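Local atomic coordinates of mannan endo-1,4-beta-mannosidase (Mytilus edulis, PDB entry 2C0H), a protein that hydrolyses internal beta-1,4-mannosidic linkages in mannans, galactomannans and glucomannans, acting on mannotetraose and longer oligosaccharides but not on mannobiose or mannotriose. Residues 127-132 / 198-203; 163-168 / 238-243; 311-316 / 344-349. The protein carries 3 engineered substitutions. All coordinates share one frame; numbering follows the deposited sequence.

Contact 1 (127-132 / 198-203); sequences LMVDTR and AQEIGR
Met128 and Glu200 mark the closest backbone approach, with 6.8 Å between their CA atoms, where the end of helix 121-129 meets the first turns of helix 198-215. Helix 198-215 is one of the outer helices of a TIM barrel, the (beta/alpha)8 fold of glycosyl hydrolase family 5; the short helix 121-129 lies in the connection after strand 106-113. The chain kinks at Asp130, which leaves the first helix and N-caps helix 131-149.

Arg203 reaches across to the end of helix 121-129. Its CG is anti to the backbone N (chi1 178°), and the chain runs straight until it bends at chi3 (70°). This brings NH2 to the carbonyl of Met128. Arg203 NH2 donates to Met128 O at 3.3 Å, and the acceptor lies in the guanidinium plane. The methyl CG2 of Thr131 covers one face of the same group, 3.5 Å from Arg203 CZ and offset toward the rim. The two side chains cross at about a right angle.

Met128 bends at chi2 and chi3, so that its SD sits 3.6 Å from Glu200 O and its CE faces Ile201. Glu200 points toward 127-132, and its OE2 comes within 3.8 Å of Val129 CG1. Its other oxygen, OE1, accepts from Ser197 N. Trp207 and Phe204 of helix 198-215 extend the packing against Thr131 and Met128. A water joins the two backbones: it donates to Met128 O at 2.7 Å and to Glu200 O at 2.8 Å, and accepts from Arg203 NE at 2.9 Å.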
loop_
_atom_site.group_PDB
_atom_site.type_symbol
_atom_site.label_atom_id
_atom_site.label_comp_id
_atom_site.label_asym_id
_atom_site.label_seq_id
_atom_site.Cartn_x
_atom_site.Cartn_y
_atom_site.Cartn_z
ATOM N N LEU A 127 14.759 8.096 -9.649
ATOM C CA LEU A 127 13.561 8.820 -9.196
ATOM C C LEU A 127 13.663 9.154 -7.695
ATOM O O LEU A 127 13.130 10.151 -7.221
ATOM C CB LEU A 127 12.297 7.984 -9.470
ATOM C CG LEU A 127 12.032 7.486 -10.896
ATOM C CD1 LEU A 127 10.701 6.741 -10.996
ATOM C CD2 LEU A 127 12.051 8.628 -11.890
ATOM N N MET A 128 14.353 8.317 -6.936
ATOM C CA MET A 128 14.546 8.549 -5.508
ATOM C C MET A 128 15.563 9.657 -5.190
ATOM O O MET A 128 15.369 10.436 -4.256
ATOM C CB MET A 128 14.947 7.226 -4.832
ATOM C CG MET A 128 15.168 7.299 -3.333
ATOM S SD MET A 128 13.685 7.636 -2.395
ATOM C CE MET A 128 12.863 6.055 -2.525
ATOM N N VAL A 129 16.650 9.741 -5.947
ATOM C CA VAL A 129 17.730 10.652 -5.573
ATOM C C VAL A 129 17.817 11.928 -6.410
ATOM O O VAL A 129 18.503 12.858 -5.981
ATOM C CB VAL A 129 19.108 9.955 -5.568
ATOM C CG1 VAL A 129 19.079 8.730 -4.655
ATOM C CG2 VAL A 129 19.573 9.587 -6.967
ATOM N N ASP A 130 17.157 11.960 -7.569
ATOM C CA ASP A 130 17.167 13.111 -8.503
ATOM C C ASP A 130 15.756 13.694 -8.647
ATOM O O ASP A 130 14.860 13.100 -9.286
ATOM C CB ASP A 130 17.713 12.683 -9.868
ATOM C CG ASP A 130 17.926 13.854 -10.829
ATOM O OD1 ASP A 130 17.101 14.798 -10.841
ATOM O OD2 ASP A 130 18.923 13.821 -11.587
ATOM N N THR A 131 15.532 14.865 -8.054
ATOM C CA THR A 131 14.200 15.445 -8.080
ATOM C C THR A 131 13.674 15.770 -9.502
ATOM O O THR A 131 12.479 15.751 -9.753
ATOM C CB THR A 131 14.117 16.699 -7.205
ATOM O OG1 THR A 131 15.129 17.625 -7.604
ATOM C CG2 THR A 131 14.308 16.342 -5.729
ATOM N N ARG A 132 14.566 16.043 -10.450
ATOM C CA ARG A 132 14.118 16.294 -11.827
ATOM C C ARG A 132 13.638 15.033 -12.542
ATOM O O ARG A 132 12.726 15.081 -13.371
ATOM C CB ARG A 132 15.207 17.013 -12.618
ATOM C CG ARG A 132 15.532 18.394 -12.030
ATOM C CD ARG A 132 16.722 19.096 -12.674
ATOM N NE ARG A 132 17.730 18.177 -13.208
ATOM C CZ ARG A 132 18.462 17.312 -12.491
ATOM N NH1 ARG A 132 18.335 17.204 -11.166
ATOM N NH2 ARG A 132 19.328 16.523 -13.116
ATOM N N ALA A 198 16.264 8.903 5.580
ATOM C CA ALA A 198 14.860 9.102 5.927
ATOM C C ALA A 198 14.265 10.295 5.186
ATOM O O ALA A 198 13.139 10.225 4.710
ATOM C CB ALA A 198 14.693 9.281 7.427
ATOM N N GLN A 199 15.028 11.381 5.068
ATOM C CA GLN A 199 14.546 12.547 4.327
ATOM C C GLN A 199 14.297 12.270 2.821
ATOM O O GLN A 199 13.339 12.780 2.233
ATOM C CB GLN A 199 15.487 13.734 4.523
ATOM C CG GLN A 199 14.978 15.024 3.857
ATOM C CD GLN A 199 15.483 15.228 2.432
ATOM O OE1 GLN A 199 16.589 14.805 2.078
ATOM N NE2 GLN A 199 14.682 15.914 1.612
ATOM N N GLU A 200 15.145 11.466 2.192
ATOM C CA GLU A 200 14.948 11.117 0.772
ATOM C C GLU A 200 13.664 10.314 0.539
ATOM O O GLU A 200 12.896 10.578 -0.395
ATOM C CB GLU A 200 16.158 10.353 0.229
ATOM C CG GLU A 200 17.347 11.249 -0.072
ATOM C CD GLU A 200 18.578 10.473 -0.492
ATOM O OE1 GLU A 200 18.933 9.489 0.206
ATOM O OE2 GLU A 200 19.219 10.861 -1.509
ATOM N N ILE A 201 13.416 9.343 1.410
ATOM C CA ILE A 201 12.196 8.556 1.335
ATOM C C ILE A 201 10.976 9.447 1.560
ATOM O O ILE A 201 9.986 9.351 0.839
ATOM C CB ILE A 201 12.236 7.407 2.349
ATOM C CG1 ILE A 201 13.266 6.374 1.890
ATOM C CG2 ILE A 201 10.843 6.799 2.529
ATOM C CD1 ILE A 201 13.667 5.373 2.933
ATOM N N GLY A 202 11.052 10.321 2.561
ATOM C CA GLY A 202 9.957 11.249 2.835
ATOM C C GLY A 202 9.622 12.153 1.662
ATOM O O GLY A 202 8.458 12.393 1.346
ATOM N N ARG A 203 10.645 12.681 1.010
ATOM C CA ARG A 203 10.429 13.493 -0.189
ATOM C C ARG A 203 9.747 12.712 -1.328
ATOM O O ARG A 203 8.834 13.195 -1.973
ATOM C CB ARG A 203 11.755 14.065 -0.665
ATOM C CG ARG A 203 11.647 14.875 -1.922
ATOM C CD ARG A 203 12.984 15.413 -2.315
ATOM N NE ARG A 203 13.899 14.363 -2.783
ATOM C CZ ARG A 203 15.225 14.498 -2.863
ATOM N NH1 ARG A 203 15.824 15.636 -2.518
ATOM N NH2 ARG A 203 15.964 13.496 -3.314
HETATM O O HOH W 1 13.291 11.556 -2.964
#

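Contact 2 (163-168 / 238-243); sequences EPEGEI and HNLYSD. With SO4 (sulfate ion), chain B.
Tyr241 and Glu165 come from opposite directions and meet at their polar ends. Tyr241 OH donates to Glu165 OE2 at 2.6 Å. The oxygen lies at the edge of the ring, near its plane. Relative to the carboxylate, the hydroxyl stands above its plane, 65° out of it. The two flat groups are almost perpendicular, with planes 88° apart. The bend of Glu165 at chi2 (90°) turns its carboxylate toward the tyrosine.

OE2 also accepts from Ser225 OG, and OE1 accepts from the backbone N of Trp226. With an alanine here in place of Glu165, the Tyr241 hydroxyl would probably lose its acceptor, and Ser225 OG and the Trp226 backbone N a partner.

Pro164 approaches the same hydroxyl with its CG, 3.4 Å from Tyr241 OH. Leu240 lies over one face of the Tyr241 ring through its CB, 3.9 Å above the plane. At its other end Leu240 meets Ile168 tip to tip, with their CD1 atoms 3.9 Å apart. An Asx turn is formed in 238-243: Tyr241 N donates to Asn239 OD1 at 3.0 Å. Further on, Asp243 N donates to O1 of a sulfate, probably from the crystallisation liquor, at 3.0 Å.

The contact joins two loops that follow strands 155-162 and 221-225 of the TIM barrel. Glu163, the proton donor by similarity, begins 163-168. The bond from Glu165 to the backbone of Trp226, a substrate-binding residue by similarity, is consistent with a second-shell place beside a family 5 active site.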
loop_
_atom_site.group_PDB
_atom_site.type_symbol
_atom_site.label_atom_id
_atom_site.label_comp_id
_atom_site.label_asym_id
_atom_site.label_seq_id
_atom_site.Cartn_x
_atom_site.Cartn_y
_atom_site.Cartn_z
ATOM N N GLU A 163 7.283 -1.129 1.411
ATOM C CA GLU A 163 8.432 -1.230 2.317
ATOM C C GLU A 163 9.653 -0.395 1.955
ATOM O O GLU A 163 10.740 -0.925 1.696
ATOM C CB GLU A 163 8.809 -2.711 2.520
ATOM C CG GLU A 163 7.602 -3.508 2.986
ATOM C CD GLU A 163 7.907 -4.935 3.372
ATOM O OE1 GLU A 163 9.028 -5.395 3.099
ATOM O OE2 GLU A 163 7.007 -5.587 3.969
ATOM N N PRO A 164 9.502 0.933 1.980
ATOM C CA PRO A 164 10.697 1.769 1.745
ATOM C C PRO A 164 11.874 1.517 2.705
ATOM O O PRO A 164 13.032 1.788 2.363
ATOM C CB PRO A 164 10.178 3.195 1.957
ATOM C CG PRO A 164 8.729 3.123 2.019
ATOM C CD PRO A 164 8.304 1.724 2.293
ATOM N N GLU A 165 11.583 1.009 3.903
ATOM C CA GLU A 165 12.603 0.763 4.915
ATOM C C GLU A 165 13.573 -0.352 4.524
ATOM O O GLU A 165 14.605 -0.525 5.163
ATOM C CB GLU A 165 11.962 0.466 6.255
ATOM C CG GLU A 165 10.945 1.540 6.695
ATOM C CD GLU A 165 9.515 1.277 6.227
ATOM O OE1 GLU A 165 9.258 0.321 5.438
ATOM O OE2 GLU A 165 8.629 2.059 6.633
ATOM N N GLY A 166 13.238 -1.088 3.468
ATOM C CA GLY A 166 14.174 -2.053 2.888
ATOM C C GLY A 166 15.497 -1.431 2.477
ATOM O O GLY A 166 16.546 -2.095 2.455
ATOM N N GLU A 167 15.443 -0.147 2.155
ATOM C CA GLU A 167 16.580 0.556 1.574
ATOM C C GLU A 167 16.974 1.817 2.373
ATOM O O GLU A 167 17.803 2.614 1.918
ATOM C CB GLU A 167 16.298 0.834 0.077
ATOM C CG GLU A 167 16.267 -0.489 -0.754
ATOM C CD GLU A 167 15.600 -0.419 -2.124
ATOM O OE1 GLU A 167 14.976 0.600 -2.491
ATOM O OE2 GLU A 167 15.668 -1.446 -2.842
ATOM N N ILE A 168 16.462 1.953 3.588
ATOM C CA ILE A 168 16.798 3.106 4.438
ATOM C C ILE A 168 18.179 2.927 5.117
ATOM O O ILE A 168 18.675 1.809 5.269
ATOM C CB ILE A 168 15.710 3.354 5.493
ATOM C CG1 ILE A 168 15.781 4.774 6.068
ATOM C CG2 ILE A 168 15.808 2.327 6.631
ATOM C CD1 ILE A 168 14.529 5.181 6.810
ATOM N N HIS A 238 9.715 6.542 15.937
ATOM C CA HIS A 238 9.343 7.737 15.182
ATOM C C HIS A 238 8.519 7.367 13.953
ATOM O O HIS A 238 8.773 6.349 13.312
ATOM C CB HIS A 238 10.589 8.509 14.748
ATOM C CG HIS A 238 11.360 9.100 15.885
ATOM N ND1 HIS A 238 10.832 10.059 16.724
ATOM C CD2 HIS A 238 12.622 8.876 16.318
ATOM C CE1 HIS A 238 11.737 10.399 17.625
ATOM N NE2 HIS A 238 12.831 9.692 17.404
ATOM N N ASN A 239 7.521 8.186 13.630
ATOM C CA ASN A 239 6.691 7.979 12.441
ATOM C C ASN A 239 7.251 8.744 11.241
ATOM O O ASN A 239 7.126 9.951 11.177
ATOM C CB ASN A 239 5.240 8.417 12.721
ATOM C CG ASN A 239 4.256 8.060 11.592
ATOM O OD1 ASN A 239 4.608 7.481 10.561
ATOM N ND2 ASN A 239 2.995 8.428 11.801
ATOM N N LEU A 240 7.839 8.020 10.295
ATOM C CA LEU A 240 8.346 8.606 9.045
ATOM C C LEU A 240 7.273 9.187 8.130
ATOM O O LEU A 240 7.607 9.959 7.220
ATOM C CB LEU A 240 9.103 7.553 8.229
ATOM C CG LEU A 240 10.383 6.942 8.788
ATOM C CD1 LEU A 240 10.871 5.796 7.908
ATOM C CD2 LEU A 240 11.460 8.000 8.901
ATOM N N TYR A 241 6.010 8.798 8.318
ATOM C CA TYR A 241 4.939 9.115 7.358
ATOM C C TYR A 241 3.889 10.084 7.871
ATOM O O TYR A 241 2.861 10.244 7.229
ATOM C CB TYR A 241 4.289 7.811 6.871
ATOM C CG TYR A 241 5.335 6.837 6.407
ATOM C CD1 TYR A 241 6.084 7.091 5.271
ATOM C CD2 TYR A 241 5.611 5.686 7.133
ATOM C CE1 TYR A 241 7.070 6.211 4.856
ATOM C CE2 TYR A 241 6.585 4.805 6.723
ATOM C CZ TYR A 241 7.308 5.064 5.593
ATOM O OH TYR A 241 8.286 4.178 5.183
ATOM N N SER A 242 4.163 10.739 8.998
ATOM C CA SER A 242 3.236 11.732 9.549
ATOM C C SER A 242 3.225 12.939 8.625
ATOM O O SER A 242 4.169 13.142 7.886
ATOM C CB SER A 242 3.640 12.156 10.965
ATOM O OG SER A 242 4.832 12.946 10.983
ATOM N N ASP A 243 2.163 13.733 8.693
ATOM C CA ASP A 243 2.074 14.964 7.893
ATOM C C ASP A 243 3.303 15.837 8.134
ATOM O O ASP A 243 3.916 16.341 7.180
ATOM C CB ASP A 243 0.812 15.767 8.253
ATOM C CG ASP A 243 -0.482 15.059 7.883
ATOM O OD1 ASP A 243 -0.449 13.953 7.301
ATOM O OD2 ASP A 243 -1.561 15.621 8.179
HETATM S S SO4 B . 0.762 14.816 12.130
HETATM O O1 SO4 B . 0.403 13.841 11.101
HETATM O O2 SO4 B . 1.942 15.567 11.692
HETATM O O3 SO4 B . 1.094 14.182 13.405
HETATM O O4 SO4 B . -0.349 15.753 12.328
#

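Contact 3 (311-316 / 344-349); sequences WAYTKG and TDHGQV
Tyr313 OH is gripped by two backbone groups of the 344-349 loop. Tyr313 OH donates to Gly347 O at 2.6 Å and accepts from His346 N at 3.0 Å, the latter bond fairly straight at 162°. The hydroxyl thus acts as donor and acceptor at once. The side chain extends with CG anti to the backbone N (chi1 -174°), which carries the ring from helix 305-314 into the curve of the loop.

The loop wraps round this ring. His346 CB lies over one face, 3.8 Å from the centroid of the Tyr313 ring, in a CH-pi contact. The imidazole then turns its edge toward the same ring, with planes at 76°, in an edge-to-face pair. Asp345 OD1 sits at the ring edge, 3.5 Å from Tyr313 CE2. Val349 CG2 approaches Tyr313 CE1 at 3.9 Å.

The imidazole in turn covers the end of the helix. Thr314 CA sits over the centre of its face, 3.9 Å from the His346 ring centroid. His346 ND1 donates to Asp345 OD2 at 3.1 Å, which would limit rotation of the ring. Asp345 also forms a salt bridge with Arg343.

Phe20 of strand 17-25 meets Tyr313 edge-to-face. The contact lies away from the active site: a buried tyrosine anchors the loop after helix 330-339 to a peripheral helix of the TIM barrel.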
loop_
_atom_site.group_PDB
_atom_site.type_symbol
_atom_site.label_atom_id
_atom_site.label_comp_id
_atom_site.label_asym_id
_atom_site.label_seq_id
_atom_site.Cartn_x
_atom_site.Cartn_y
_atom_site.Cartn_z
ATOM N N TRP A 311 -9.097 -9.653 15.261
ATOM C CA TRP A 311 -8.313 -8.654 16.006
ATOM C C TRP A 311 -8.334 -7.332 15.240
ATOM O O TRP A 311 -8.660 -6.284 15.812
ATOM C CB TRP A 311 -6.873 -9.118 16.249
ATOM C CG TRP A 311 -6.098 -8.183 17.144
ATOM C CD1 TRP A 311 -5.354 -7.106 16.756
ATOM C CD2 TRP A 311 -6.005 -8.237 18.574
ATOM N NE1 TRP A 311 -4.803 -6.496 17.848
ATOM C CE2 TRP A 311 -5.187 -7.162 18.981
ATOM C CE3 TRP A 311 -6.546 -9.079 19.548
ATOM C CZ2 TRP A 311 -4.890 -6.914 20.323
ATOM C CZ3 TRP A 311 -6.245 -8.843 20.871
ATOM C CH2 TRP A 311 -5.428 -7.768 21.254
ATOM N N ALA A 312 -8.030 -7.389 13.950
ATOM C CA ALA A 312 -8.013 -6.162 13.129
ATOM C C ALA A 312 -9.370 -5.488 13.160
ATOM O O ALA A 312 -9.470 -4.273 13.334
ATOM C CB ALA A 312 -7.605 -6.460 11.699
ATOM N N TYR A 313 -10.435 -6.271 13.015
ATOM C CA TYR A 313 -11.796 -5.719 12.883
ATOM C C TYR A 313 -12.281 -5.089 14.181
ATOM O O TYR A 313 -12.926 -4.030 14.153
ATOM C CB TYR A 313 -12.763 -6.848 12.430
ATOM C CG TYR A 313 -14.194 -6.396 12.119
ATOM C CD1 TYR A 313 -14.485 -5.588 11.027
ATOM C CD2 TYR A 313 -15.269 -6.806 12.905
ATOM C CE1 TYR A 313 -15.765 -5.172 10.743
ATOM C CE2 TYR A 313 -16.566 -6.379 12.636
ATOM C CZ TYR A 313 -16.823 -5.555 11.554
ATOM O OH TYR A 313 -18.127 -5.128 11.271
ATOM N N THR A 314 -11.972 -5.717 15.319
ATOM C CA THR A 314 -12.514 -5.282 16.609
ATOM C C THR A 314 -11.636 -4.373 17.445
ATOM O O THR A 314 -12.136 -3.779 18.407
ATOM C CB THR A 314 -12.910 -6.478 17.497
ATOM O OG1 THR A 314 -11.763 -7.251 17.846
ATOM C CG2 THR A 314 -13.943 -7.343 16.804
ATOM N N LYS A 315 -10.350 -4.264 17.123
ATOM C CA LYS A 315 -9.434 -3.474 17.941
ATOM C C LYS A 315 -9.040 -2.122 17.360
ATOM O O LYS A 315 -8.055 -1.541 17.812
ATOM C CB LYS A 315 -8.193 -4.297 18.306
ATOM C CG LYS A 315 -8.508 -5.601 19.032
ATOM C CD LYS A 315 -9.219 -5.374 20.358
ATOM C CE LYS A 315 -9.183 -6.628 21.223
ATOM N NZ LYS A 315 -9.760 -6.411 22.569
ATOM N N GLY A 316 -9.827 -1.621 16.408
ATOM C CA GLY A 316 -9.743 -0.223 15.980
ATOM C C GLY A 316 -9.041 -0.009 14.667
ATOM O O GLY A 316 -8.837 1.141 14.254
ATOM N N THR A 344 -21.248 -6.291 10.842
ATOM C CA THR A 344 -21.496 -4.844 10.829
ATOM C C THR A 344 -21.153 -4.118 12.143
ATOM O O THR A 344 -21.270 -2.888 12.197
ATOM C CB THR A 344 -22.963 -4.551 10.475
ATOM O OG1 THR A 344 -23.819 -5.140 11.464
ATOM C CG2 THR A 344 -23.312 -5.095 9.090
ATOM N N ASP A 345 -20.730 -4.833 13.189
ATOM C CA ASP A 345 -20.428 -4.213 14.502
ATOM C C ASP A 345 -19.284 -3.187 14.522
ATOM O O ASP A 345 -19.225 -2.361 15.430
ATOM C CB ASP A 345 -20.188 -5.263 15.612
ATOM C CG ASP A 345 -19.270 -6.395 15.185
ATOM O OD1 ASP A 345 -19.624 -7.070 14.197
ATOM O OD2 ASP A 345 -18.228 -6.612 15.846
ATOM N N HIS A 346 -18.368 -3.252 13.559
ATOM C CA HIS A 346 -17.279 -2.271 13.442
ATOM C C HIS A 346 -17.126 -1.830 11.981
ATOM O O HIS A 346 -16.019 -1.679 11.467
ATOM C CB HIS A 346 -15.968 -2.845 13.961
ATOM C CG HIS A 346 -15.932 -3.039 15.441
ATOM N ND1 HIS A 346 -16.342 -4.203 16.047
ATOM C CD2 HIS A 346 -15.488 -2.232 16.434
ATOM C CE1 HIS A 346 -16.177 -4.099 17.354
ATOM N NE2 HIS A 346 -15.658 -2.914 17.616
ATOM N N GLY A 347 -18.263 -1.615 11.336
ATOM C CA GLY A 347 -18.292 -1.191 9.940
ATOM C C GLY A 347 -18.723 -2.290 8.998
ATOM O O GLY A 347 -18.508 -3.469 9.269
ATOM N N GLN A 348 -19.341 -1.896 7.893
ATOM C CA GLN A 348 -19.824 -2.836 6.888
ATOM C C GLN A 348 -18.658 -3.438 6.127
ATOM O O GLN A 348 -17.756 -2.741 5.726
ATOM C CB GLN A 348 -20.748 -2.140 5.882
ATOM C CG GLN A 348 -22.076 -1.669 6.450
ATOM C CD GLN A 348 -22.946 -0.988 5.398
ATOM O OE1 GLN A 348 -23.632 0.008 5.686
ATOM N NE2 GLN A 348 -22.923 -1.518 4.172
ATOM N N VAL A 349 -18.700 -4.741 5.903
ATOM C CA VAL A 349 -17.714 -5.413 5.082
ATOM C C VAL A 349 -18.281 -5.692 3.683
ATOM O O VAL A 349 -17.585 -5.577 2.680
ATOM C CB VAL A 349 -17.295 -6.726 5.760
ATOM C CG1 VAL A 349 -16.279 -7.469 4.910
ATOM C CG2 VAL A 349 -16.737 -6.450 7.142
#

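All three contacts belong to one TIM barrel domain. Contacts 1 and 2 are neighbours, with centres 12 Å apart, and their segments alternate along the chain. Contact 1 lies on the start of helix 198-215, and residues of contact 2 pack against that same helix: Ile201 and Ala198 touch Pro164, Ile168 and Leu240. This joins helix 198-215 to the loop that begins at Glu163, the probable proton donor. Contact 3 follows both in sequence. Its centre is about 36 Å from that of contact 1, on the opposite side of the chain's centre, and about 27 Å from that of contact 2. It joins helix 305-314 to the C-terminal part of the chain, near strand 17-25.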